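Local coordinates for protein BtGH115A (Bacteroides thetaiotaomicron, PDB 5BY3) that acts as a family GH115 4-O-methyl-alpha-glucuronidase, a glycoside hydrolase with specificity for decorated arabinogalactans, at residues P158-R163 against K428-N433; L204-N209 against Q443-M448; V340-K345 against T362-D367; R374-A379 against Q424-M429. All coordinates share one frame; numbering follows the deposited sequence.

How the interactions relate
Along the chain, P158-R163 comes first and its contact, interaction 1, closes a long loop at K428-N433. Interaction 2 starts within that loop, at L204-N209, and ends beyond it at Q443-M448, so the two cross. Interaction 3 (V340-K345 with T362-D367) closes a short loop nested inside both. Interaction 4 (R374-A379 with Q424-M429) follows in series, nested in interaction 2 and sharing Lys428 and Met429 with interaction 1. Interactions 1 and 3 pair strands of one parallel sheet and meet where Met429 packs on Met364; interaction 2 sets the end of helix 193-205 against the body of helix 441-452, which packs on that sheet, and interaction 4 joins the loops leading into and out of it.

Interaction 1: residues P158-R163 against K428-N433; sequences PSVEYR and KMWILN
Two backbone hydrogen bonds join Tyr162 to the strand at Met429 in parallel register: Tyr162 N gives to Lys428 O at 2.7 Å, and Trp430 N gives to Tyr162 O, also at 2.7 Å. Weaker CA-H...O contacts back them up, Met429 CA lying 3.2 Å from Tyr162 O.

The ionic part is a salt bridge. Glu161 and Lys428 run side by side in the same direction, and OE1 of Glu161 meets NZ of Lys428 at 3.2 Å, a weak hydrogen bond; the long flexible lysine bends at chi2 (74°) to bring its amine there.

Apolar contacts lie on both faces of the sheet. With Tyr162 and Met429, a selenomethionine, on one face, Tyr162 CB touches Met429 CG at 3.5 Å. On the face of Trp430, Val160 sets CG2 over the six-membered ring in a CH-pi contact, 3.7 Å from the centroid and 19° off the normal. The compact branched valine suits this, since CG1 can cover the pyrrole side at the same time. The indole is also held by its NE1, which bonds to Ile426 O.

Trp430 is wedged against helices 411-423 and 441-452, while Met429 faces Thr362 and Met364 of strand 362-366; Arg163, gripped by Gln94, leads on toward strand 210-212 through Asn209 and Thr210.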
# COMPACT_ATOMS: atom_id res chain seq x y z
N PRO A 158 -7.34 14.94 9.47
CA PRO A 158 -6.70 14.19 8.38
C PRO A 158 -6.24 15.04 7.17
O PRO A 158 -6.97 15.96 6.72
CB PRO A 158 -7.81 13.20 7.95
CG PRO A 158 -9.06 13.91 8.27
CD PRO A 158 -8.78 14.65 9.56
N SER A 159 -5.05 14.71 6.66
CA SER A 159 -4.56 15.19 5.37
C SER A 159 -5.42 14.65 4.21
O SER A 159 -5.72 15.38 3.26
CB SER A 159 -3.12 14.73 5.17
OG SER A 159 -2.21 15.47 5.96
N VAL A 160 -5.85 13.39 4.28
CA VAL A 160 -6.68 12.78 3.22
C VAL A 160 -8.06 12.45 3.78
O VAL A 160 -8.18 11.94 4.93
CB VAL A 160 -5.95 11.59 2.55
CG1 VAL A 160 -6.82 10.85 1.52
CG2 VAL A 160 -4.65 12.08 1.90
N GLU A 161 -9.10 12.79 3.01
CA GLU A 161 -10.49 12.74 3.51
C GLU A 161 -11.06 11.31 3.64
O GLU A 161 -11.72 10.98 4.65
CB GLU A 161 -11.46 13.66 2.72
CG GLU A 161 -12.64 14.10 3.59
CD GLU A 161 -13.80 14.81 2.87
OE1 GLU A 161 -13.72 15.07 1.66
OE2 GLU A 161 -14.80 15.11 3.56
N TYR A 162 -10.79 10.48 2.63
CA TYR A 162 -11.16 9.08 2.69
C TYR A 162 -9.92 8.19 2.54
O TYR A 162 -9.15 8.32 1.57
CB TYR A 162 -12.20 8.73 1.63
CG TYR A 162 -13.52 9.37 1.93
CD1 TYR A 162 -14.43 8.73 2.78
CD2 TYR A 162 -13.85 10.63 1.42
CE1 TYR A 162 -15.66 9.31 3.08
CE2 TYR A 162 -15.07 11.22 1.72
CZ TYR A 162 -15.97 10.55 2.54
OH TYR A 162 -17.16 11.11 2.83
N ARG A 163 -9.72 7.28 3.50
CA ARG A 163 -8.54 6.43 3.44
C ARG A 163 -8.89 5.05 3.88
O ARG A 163 -9.63 4.82 4.83
CB ARG A 163 -7.36 7.04 4.20
CG ARG A 163 -7.75 7.54 5.55
CD ARG A 163 -7.25 8.92 6.00
NE ARG A 163 -7.87 8.95 7.33
CZ ARG A 163 -9.08 9.46 7.61
NH1 ARG A 163 -9.77 10.15 6.68
NH2 ARG A 163 -9.57 9.34 8.84
N LYS A 428 -8.37 13.62 -1.89
CA LYS A 428 -9.70 13.31 -1.44
C LYS A 428 -9.77 11.87 -0.87
O LYS A 428 -10.39 11.63 0.18
CB LYS A 428 -10.69 13.54 -2.60
CG LYS A 428 -12.16 13.39 -2.27
CD LYS A 428 -12.72 14.56 -1.47
CE LYS A 428 -14.24 14.43 -1.46
NZ LYS A 428 -14.92 15.74 -1.23
N MSE A 429 -9.13 10.94 -1.56
CA MSE A 429 -9.41 9.54 -1.36
C MSE A 429 -8.21 8.71 -1.73
O MSE A 429 -7.75 8.72 -2.89
CB MSE A 429 -10.61 9.19 -2.24
CG MSE A 429 -11.47 8.04 -1.74
SE MSE A 429 -13.05 7.71 -2.90
CE MSE A 429 -14.01 9.39 -2.46
N TRP A 430 -7.70 7.98 -0.74
CA TRP A 430 -6.59 7.03 -0.92
C TRP A 430 -7.04 5.63 -0.51
O TRP A 430 -7.64 5.42 0.57
CB TRP A 430 -5.43 7.43 -0.05
CG TRP A 430 -4.62 8.62 -0.46
CD1 TRP A 430 -4.91 9.55 -1.43
CD2 TRP A 430 -3.40 9.03 0.14
NE1 TRP A 430 -3.90 10.49 -1.50
CE2 TRP A 430 -2.96 10.20 -0.54
CE3 TRP A 430 -2.60 8.50 1.18
CZ2 TRP A 430 -1.78 10.86 -0.22
CZ3 TRP A 430 -1.42 9.15 1.50
CH2 TRP A 430 -1.02 10.32 0.81
N ILE A 431 -6.76 4.68 -1.38
CA ILE A 431 -7.20 3.33 -1.20
C ILE A 431 -6.07 2.41 -1.58
O ILE A 431 -5.53 2.44 -2.74
CB ILE A 431 -8.44 2.96 -2.07
CG1 ILE A 431 -9.67 3.81 -1.72
CG2 ILE A 431 -8.71 1.45 -1.96
CD1 ILE A 431 -10.33 3.57 -0.35
N LEU A 432 -5.73 1.56 -0.59
CA LEU A 432 -4.61 0.63 -0.71
C LEU A 432 -5.06 -0.81 -0.96
O LEU A 432 -5.82 -1.38 -0.16
CB LEU A 432 -3.77 0.73 0.55
CG LEU A 432 -2.43 -0.02 0.70
CD1 LEU A 432 -1.44 0.32 -0.40
CD2 LEU A 432 -1.89 0.35 2.06
N ASN A 433 -4.58 -1.41 -2.04
CA ASN A 433 -4.73 -2.85 -2.21
C ASN A 433 -3.74 -3.57 -1.32
O ASN A 433 -2.51 -3.41 -1.49
CB ASN A 433 -4.48 -3.26 -3.65
CG ASN A 433 -4.86 -4.71 -3.90
OD1 ASN A 433 -4.75 -5.55 -3.02
ND2 ASN A 433 -5.32 -4.99 -5.09

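Interaction 2: residues L204-N209 against Q443-M448; sequences LRLRAN and QIELFM
Leu206 lies against the aliphatic stem of Glu445, the residue that carries the flat carboxylate of this contact. Its CD2 is 3.9 Å from Glu445 CG, and the two side chains cross at about a right angle. The carboxylate is held from other directions: OE1 accepts from the indole N-H groups of Trp132 and Trp469, and OE2 forms a salt bridge with Arg472. With CG anti to the backbone N (chi1 -172°) and an extended chain beyond, Glu445 carries its buried charge to these partners and leaves CB and CG for the leucine. A long acidic residue suits such a place, being greasy at the root and polar at the end.

The other branch of Leu206, CD1, reaches Ile444 CG2 at 3.8 Å, again at about a right angle. Its root packs on Met448, a selenomethionine, with Leu206 CB 4.1 Å from Met448 CG. Met448 folds at chi2 (-54°), which brings SE to 4.0 Å from Ala208 CB; the small methyl of Ala208 leaves room for the bulky selenium.

A water lies 2.8 Å from Leu206 O and 3.0 Å from Met448 O and can donate to both, though it has more acceptors within range than protons.

Arg207, at positive phi, closes helix 193-205 with a Schellman motif. The contact sets that helix end against helix 441-452, whose Ile444, Phe447 and Met448 rest on Leu432 of strand 429-433, while Leu206 also touches Pro131.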
# COMPACT_ATOMS: atom_id res chain seq x y z
N LEU A 204 -9.91 1.49 12.40
CA LEU A 204 -10.07 2.52 13.44
C LEU A 204 -8.73 2.90 14.05
O LEU A 204 -8.36 4.10 14.10
CB LEU A 204 -11.04 2.03 14.52
CG LEU A 204 -12.56 1.92 14.20
CD1 LEU A 204 -13.42 1.84 15.45
CD2 LEU A 204 -13.07 3.04 13.31
N ARG A 205 -7.96 1.89 14.46
CA ARG A 205 -6.67 2.14 15.10
C ARG A 205 -5.67 2.77 14.13
O ARG A 205 -4.73 3.44 14.57
CB ARG A 205 -6.08 0.85 15.64
CG ARG A 205 -6.76 0.30 16.86
CD ARG A 205 -5.89 -0.87 17.36
NE ARG A 205 -6.47 -1.66 18.46
CZ ARG A 205 -6.70 -1.20 19.69
NH1 ARG A 205 -6.45 0.08 20.00
NH2 ARG A 205 -7.21 -2.01 20.61
N LEU A 206 -5.85 2.52 12.82
CA LEU A 206 -5.05 3.15 11.79
C LEU A 206 -5.59 4.52 11.31
O LEU A 206 -4.97 5.18 10.45
CB LEU A 206 -4.87 2.18 10.61
CG LEU A 206 -4.00 0.94 10.78
CD1 LEU A 206 -4.22 -0.02 9.62
CD2 LEU A 206 -2.53 1.30 10.94
N ARG A 207 -6.72 4.93 11.90
CA ARG A 207 -7.51 6.14 11.54
C ARG A 207 -8.03 6.14 10.11
O ARG A 207 -8.17 7.18 9.50
CB ARG A 207 -6.78 7.48 11.80
CG ARG A 207 -6.12 7.67 13.16
CD ARG A 207 -4.62 7.45 13.00
NE ARG A 207 -3.88 8.19 14.01
CZ ARG A 207 -2.60 8.52 13.95
NH1 ARG A 207 -1.82 8.20 12.91
NH2 ARG A 207 -2.12 9.21 14.96
N ALA A 208 -8.26 4.96 9.56
CA ALA A 208 -8.79 4.79 8.23
C ALA A 208 -10.30 4.79 8.41
O ALA A 208 -10.82 4.49 9.51
CB ALA A 208 -8.31 3.46 7.64
N ASN A 209 -11.03 5.17 7.35
CA ASN A 209 -12.49 5.27 7.46
C ASN A 209 -13.27 4.47 6.43
O ASN A 209 -14.50 4.37 6.55
CB ASN A 209 -12.96 6.73 7.51
CG ASN A 209 -12.49 7.55 6.33
OD1 ASN A 209 -12.03 7.01 5.31
ND2 ASN A 209 -12.59 8.88 6.46
N GLN A 443 3.97 -1.40 5.56
CA GLN A 443 3.58 -0.51 4.43
C GLN A 443 2.19 0.12 4.61
O GLN A 443 1.99 1.31 4.30
CB GLN A 443 3.66 -1.22 3.07
CG GLN A 443 5.07 -1.65 2.63
CD GLN A 443 5.47 -3.07 3.06
OE1 GLN A 443 4.86 -3.67 3.95
NE2 GLN A 443 6.52 -3.61 2.43
N ILE A 444 1.26 -0.67 5.15
CA ILE A 444 -0.09 -0.27 5.42
C ILE A 444 -0.06 0.88 6.41
O ILE A 444 -0.73 1.90 6.21
CB ILE A 444 -0.94 -1.45 5.95
CG1 ILE A 444 -1.13 -2.52 4.84
CG2 ILE A 444 -2.30 -0.99 6.49
CD1 ILE A 444 -1.64 -3.87 5.33
N GLU A 445 0.71 0.75 7.48
CA GLU A 445 0.71 1.80 8.48
C GLU A 445 1.41 3.06 7.94
O GLU A 445 0.98 4.19 8.23
CB GLU A 445 1.36 1.32 9.77
CG GLU A 445 1.22 2.31 10.92
CD GLU A 445 1.73 1.78 12.24
OE1 GLU A 445 1.73 0.55 12.44
OE2 GLU A 445 2.11 2.61 13.09
N LEU A 446 2.46 2.87 7.16
CA LEU A 446 3.08 4.00 6.49
C LEU A 446 2.04 4.76 5.62
O LEU A 446 1.84 5.95 5.80
CB LEU A 446 4.27 3.54 5.64
CG LEU A 446 5.07 4.63 4.88
CD1 LEU A 446 5.63 5.74 5.81
CD2 LEU A 446 6.17 3.95 4.07
N PHE A 447 1.39 4.05 4.71
CA PHE A 447 0.35 4.61 3.89
C PHE A 447 -0.69 5.35 4.75
O PHE A 447 -1.08 6.45 4.41
CB PHE A 447 -0.31 3.46 3.11
CG PHE A 447 -1.13 3.90 1.93
CD1 PHE A 447 -2.50 4.16 2.07
CD2 PHE A 447 -0.56 4.02 0.66
CE1 PHE A 447 -3.27 4.56 0.98
CE2 PHE A 447 -1.33 4.41 -0.44
CZ PHE A 447 -2.68 4.66 -0.27
N MSE A 448 -1.10 4.75 5.86
CA MSE A 448 -2.21 5.30 6.66
C MSE A 448 -1.76 6.50 7.44
O MSE A 448 -2.57 7.43 7.61
CB MSE A 448 -2.94 4.31 7.59
CG MSE A 448 -3.68 3.21 6.84
SE MSE A 448 -4.95 3.85 5.47
CE MSE A 448 -4.73 2.33 4.27
O HOH W 1 -5.44 6.80 8.20

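Interaction 3: residues V340-K345 against T362-D367; sequences VFIPYK and TLMWCD
Phe341 and Met364 bind through the backbone, Phe341 N to Thr362 O at 2.8 Å and Met364 N to Phe341 O at 2.7 Å, both bonds nearly straight. Parallel pairing stops there because Pro343 has no N-H to offer; its CD instead sits 3.1 Å from Met364 O, and its CG touches Trp365 CZ3.

Beside this, Ile342 and Met364, a selenomethionine, run side by side, CG1 of the isoleucine 3.8 Å from CB of Met364. Ile342 CG2 meets Cys366 SG at 3.7 Å. The same sulfur touches Tyr344 CB at 3.6 Å and lies obliquely to the aromatic ring; a cysteine fits because it is small and apolar enough to be enclosed by both neighbours.

Further out, Pro343 is the centre of an inverse gamma turn, which directs Tyr344 beside Cys366. With chi1 at 175° the ring is carried along to His243, and its OH accepts from Lys345 NZ at 3.0 Å. With an alanine at Tyr344 the ring and hydroxyl go, so Cys366 SG would probably keep Ile342 CG2 and the CB but lose its aromatic neighbour, and Lys345 NZ would probably lose one oxygen partner. Trp365 is steadied by Asn388 and meets Tyr351 edge-to-face.

Strand 339-341, helix 347-352 and strand 362-366 form a beta-alpha-beta unit, the repeating element of a parallel barrel, consistent with the TIM-barrel clan of this family.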
# COMPACT_ATOMS: atom_id res chain seq x y z
N VAL A 340 -17.58 7.92 -6.62
CA VAL A 340 -16.23 7.78 -7.18
C VAL A 340 -16.30 7.18 -8.59
O VAL A 340 -17.10 6.29 -8.86
CB VAL A 340 -15.28 6.98 -6.21
CG1 VAL A 340 -15.71 5.53 -6.03
CG2 VAL A 340 -13.80 7.03 -6.66
N PHE A 341 -15.45 7.69 -9.46
CA PHE A 341 -15.24 7.07 -10.74
C PHE A 341 -13.77 6.66 -10.82
O PHE A 341 -12.87 7.50 -10.60
CB PHE A 341 -15.62 8.03 -11.88
CG PHE A 341 -15.35 7.48 -13.25
CD1 PHE A 341 -15.97 6.29 -13.69
CD2 PHE A 341 -14.45 8.12 -14.11
CE1 PHE A 341 -15.70 5.75 -14.95
CE2 PHE A 341 -14.20 7.60 -15.39
CZ PHE A 341 -14.83 6.42 -15.80
N ILE A 342 -13.54 5.38 -11.14
CA ILE A 342 -12.19 4.78 -11.09
C ILE A 342 -11.76 4.29 -12.46
O ILE A 342 -12.12 3.18 -12.85
CB ILE A 342 -12.08 3.62 -10.06
CG1 ILE A 342 -12.75 4.02 -8.76
CG2 ILE A 342 -10.60 3.26 -9.79
CD1 ILE A 342 -13.13 2.86 -7.91
N PRO A 343 -11.00 5.12 -13.22
CA PRO A 343 -10.45 4.72 -14.53
C PRO A 343 -9.12 3.90 -14.40
O PRO A 343 -8.01 4.41 -14.56
CB PRO A 343 -10.30 6.04 -15.28
CG PRO A 343 -10.10 7.07 -14.20
CD PRO A 343 -10.66 6.53 -12.91
N TYR A 344 -9.31 2.63 -14.05
CA TYR A 344 -8.27 1.64 -13.88
C TYR A 344 -8.16 0.85 -15.19
O TYR A 344 -9.18 0.66 -15.89
CB TYR A 344 -8.70 0.72 -12.73
CG TYR A 344 -7.83 -0.46 -12.43
CD1 TYR A 344 -6.50 -0.31 -12.03
CD2 TYR A 344 -8.33 -1.75 -12.55
CE1 TYR A 344 -5.70 -1.42 -11.74
CE2 TYR A 344 -7.56 -2.87 -12.26
CZ TYR A 344 -6.24 -2.72 -11.86
OH TYR A 344 -5.49 -3.86 -11.58
N LYS A 345 -6.94 0.39 -15.51
CA LYS A 345 -6.63 -0.37 -16.75
C LYS A 345 -7.23 0.36 -17.99
O LYS A 345 -6.91 1.54 -18.16
CB LYS A 345 -7.00 -1.86 -16.61
CG LYS A 345 -6.11 -2.67 -15.65
CD LYS A 345 -6.31 -4.17 -15.82
CE LYS A 345 -5.17 -5.01 -15.27
NZ LYS A 345 -5.46 -5.72 -13.98
N THR A 362 -15.80 12.14 -7.41
CA THR A 362 -14.35 11.98 -7.18
C THR A 362 -13.73 11.19 -8.32
O THR A 362 -14.26 10.13 -8.68
CB THR A 362 -14.07 11.25 -5.84
OG1 THR A 362 -14.92 11.79 -4.82
CG2 THR A 362 -12.58 11.38 -5.44
N LEU A 363 -12.66 11.71 -8.90
CA LEU A 363 -11.94 10.96 -9.95
C LEU A 363 -10.79 10.14 -9.31
O LEU A 363 -9.87 10.71 -8.70
CB LEU A 363 -11.39 11.89 -11.02
CG LEU A 363 -12.32 12.75 -11.89
CD1 LEU A 363 -11.49 13.59 -12.83
CD2 LEU A 363 -13.33 11.95 -12.71
N MSE A 364 -10.82 8.82 -9.46
CA MSE A 364 -9.78 8.01 -8.80
C MSE A 364 -8.69 7.48 -9.71
O MSE A 364 -8.87 6.51 -10.44
CB MSE A 364 -10.37 6.91 -7.93
CG MSE A 364 -9.33 6.57 -6.86
SE MSE A 364 -9.99 4.97 -5.96
CE MSE A 364 -10.27 6.03 -4.35
N TRP A 365 -7.53 8.09 -9.63
CA TRP A 365 -6.40 7.63 -10.42
C TRP A 365 -5.81 6.32 -9.87
O TRP A 365 -6.04 5.95 -8.70
CB TRP A 365 -5.38 8.76 -10.55
CG TRP A 365 -6.09 10.04 -10.92
CD1 TRP A 365 -6.20 11.18 -10.16
CD2 TRP A 365 -6.85 10.28 -12.11
NE1 TRP A 365 -6.96 12.13 -10.82
CE2 TRP A 365 -7.37 11.60 -12.02
CE3 TRP A 365 -7.14 9.51 -13.25
CZ2 TRP A 365 -8.15 12.16 -13.04
CZ3 TRP A 365 -7.92 10.08 -14.27
CH2 TRP A 365 -8.42 11.38 -14.15
N CYS A 366 -5.10 5.62 -10.74
CA CYS A 366 -4.59 4.30 -10.41
C CYS A 366 -3.10 4.18 -10.62
O CYS A 366 -2.56 4.82 -11.51
CB CYS A 366 -5.31 3.27 -11.27
SG CYS A 366 -7.00 3.16 -10.73
N ASP A 367 -2.43 3.37 -9.79
CA ASP A 367 -1.03 3.04 -10.05
C ASP A 367 -1.03 1.90 -11.07
O ASP A 367 -2.09 1.43 -11.42
CB ASP A 367 -0.32 2.67 -8.74
CG ASP A 367 -0.65 1.24 -8.25
OD1 ASP A 367 -1.45 0.47 -8.85
OD2 ASP A 367 -0.05 0.87 -7.23

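Interaction 4: residues R374-A379 against Q424-M429; sequences RHFPTA and QGIQKM
Gly425 is the C-prime residue of the Schellman motif that ends helix 411-423, and Phe376 and Pro377 pack over this helix end. At its positive phi (89°) any side chain would press on the carbonyl oxygen of Gln424, which explains the glycine.

Just before it, Gln424 offers its aliphatic part: CB lies 3.6 Å from Phe376 CD2, approaching the ring obliquely. The amide plane of Gln424 is turned 88° from that ring, and the chain bends at chi2 (-60°), toward Val702 and Glu764. The amphipathic glutamine thus serves an apolar neighbour with its stem while its amide lies beyond.

Pro377 sits across the turn. Its CD is 3.4 Å from Gln424 O and 3.7 Å from Ile426 CG1, and Ile426 crosses the proline at about a right angle. Farther along, Ile426 CD1 comes within 4.0 Å of His375 O and 4.3 Å of Phe376 CD2. With an alanine in place of Pro377 the ring atoms CG and CD would go, and Ile426 would probably lose much of its cover on this side.

On the other loop His375 is tied to Glu381, which also accepts from the N-H of Thr378, the N-cap of helix 379-383. The contact therefore joins the C-terminal end of one helix to the approach to another, in loops linking the strands and helices of a beta/alpha barrel.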
# COMPACT_ATOMS: atom_id res chain seq x y z
N ARG A 374 -0.18 6.06 -12.51
CA ARG A 374 -0.27 6.32 -13.98
C ARG A 374 -0.66 7.78 -14.32
O ARG A 374 -0.18 8.34 -15.31
CB ARG A 374 -1.18 5.31 -14.70
CG ARG A 374 -0.66 3.87 -14.74
CD ARG A 374 -1.11 3.22 -16.05
NE ARG A 374 -0.60 1.88 -16.26
CZ ARG A 374 0.44 1.57 -17.01
NH1 ARG A 374 1.14 2.52 -17.65
NH2 ARG A 374 0.80 0.30 -17.13
N HIS A 375 -1.50 8.41 -13.51
CA HIS A 375 -1.97 9.74 -13.87
C HIS A 375 -2.12 10.67 -12.69
O HIS A 375 -2.75 10.33 -11.68
CB HIS A 375 -3.28 9.68 -14.68
CG HIS A 375 -3.76 11.02 -15.13
ND1 HIS A 375 -3.40 11.57 -16.34
CD2 HIS A 375 -4.53 11.95 -14.51
CE1 HIS A 375 -3.94 12.77 -16.45
NE2 HIS A 375 -4.62 13.03 -15.35
N PHE A 376 -1.54 11.86 -12.87
CA PHE A 376 -1.67 13.00 -11.96
C PHE A 376 -2.62 14.08 -12.52
O PHE A 376 -2.55 14.39 -13.72
CB PHE A 376 -0.28 13.57 -11.67
CG PHE A 376 0.61 12.62 -10.94
CD1 PHE A 376 1.41 11.70 -11.64
CD2 PHE A 376 0.62 12.59 -9.52
CE1 PHE A 376 2.22 10.79 -10.95
CE2 PHE A 376 1.41 11.68 -8.84
CZ PHE A 376 2.24 10.79 -9.56
N PRO A 377 -3.49 14.66 -11.65
CA PRO A 377 -4.57 15.56 -12.11
C PRO A 377 -4.03 16.78 -12.81
O PRO A 377 -3.11 17.43 -12.28
CB PRO A 377 -5.27 15.99 -10.82
CG PRO A 377 -4.74 15.11 -9.74
CD PRO A 377 -3.39 14.64 -10.18
N THR A 378 -4.57 17.05 -14.00
CA THR A 378 -4.36 18.34 -14.68
C THR A 378 -5.08 19.41 -13.86
O THR A 378 -6.05 19.09 -13.14
CB THR A 378 -4.90 18.37 -16.12
OG1 THR A 378 -6.33 18.35 -16.10
CG2 THR A 378 -4.33 17.21 -16.99
N ALA A 379 -4.59 20.65 -13.96
CA ALA A 379 -5.09 21.83 -13.21
C ALA A 379 -6.60 21.88 -13.24
O ALA A 379 -7.24 22.21 -12.23
CB ALA A 379 -4.49 23.11 -13.76
N GLN A 424 0.58 16.84 -5.99
CA GLN A 424 -0.13 17.04 -7.24
C GLN A 424 -1.64 17.11 -7.07
O GLN A 424 -2.37 17.08 -8.04
CB GLN A 424 0.27 15.99 -8.30
CG GLN A 424 1.74 16.01 -8.72
CD GLN A 424 2.21 17.33 -9.33
OE1 GLN A 424 3.27 17.86 -8.98
NE2 GLN A 424 1.42 17.86 -10.24
N GLY A 425 -2.12 17.22 -5.84
CA GLY A 425 -3.54 17.48 -5.62
C GLY A 425 -4.45 16.26 -5.52
O GLY A 425 -5.67 16.43 -5.53
N ILE A 426 -3.88 15.05 -5.39
CA ILE A 426 -4.70 13.86 -5.08
C ILE A 426 -4.89 13.81 -3.54
O ILE A 426 -4.03 13.29 -2.82
CB ILE A 426 -4.08 12.56 -5.63
CG1 ILE A 426 -3.91 12.66 -7.15
CG2 ILE A 426 -4.91 11.34 -5.22
CD1 ILE A 426 -3.23 11.51 -7.86
N GLN A 427 -6.00 14.38 -3.06
CA GLN A 427 -6.19 14.63 -1.62
C GLN A 427 -7.54 14.19 -1.05
O GLN A 427 -7.84 14.38 0.15
CB GLN A 427 -6.00 16.12 -1.31
CG GLN A 427 -4.72 16.76 -1.80
CD GLN A 427 -4.49 18.17 -1.25
OE1 GLN A 427 -5.30 18.72 -0.50
NE2 GLN A 427 -3.36 18.75 -1.62
N LYS A 428 -8.37 13.62 -1.89
CA LYS A 428 -9.70 13.31 -1.44
C LYS A 428 -9.77 11.87 -0.87
O LYS A 428 -10.39 11.63 0.18
CB LYS A 428 -10.69 13.54 -2.60
CG LYS A 428 -12.16 13.39 -2.27
CD LYS A 428 -12.72 14.56 -1.47
CE LYS A 428 -14.24 14.43 -1.46
NZ LYS A 428 -14.92 15.74 -1.23
N MSE A 429 -9.13 10.94 -1.56
CA MSE A 429 -9.41 9.54 -1.36
C MSE A 429 -8.21 8.71 -1.73
O MSE A 429 -7.75 8.72 -2.89
CB MSE A 429 -10.61 9.19 -2.24
CG MSE A 429 -11.47 8.04 -1.74
SE MSE A 429 -13.05 7.71 -2.90
CE MSE A 429 -14.01 9.39 -2.46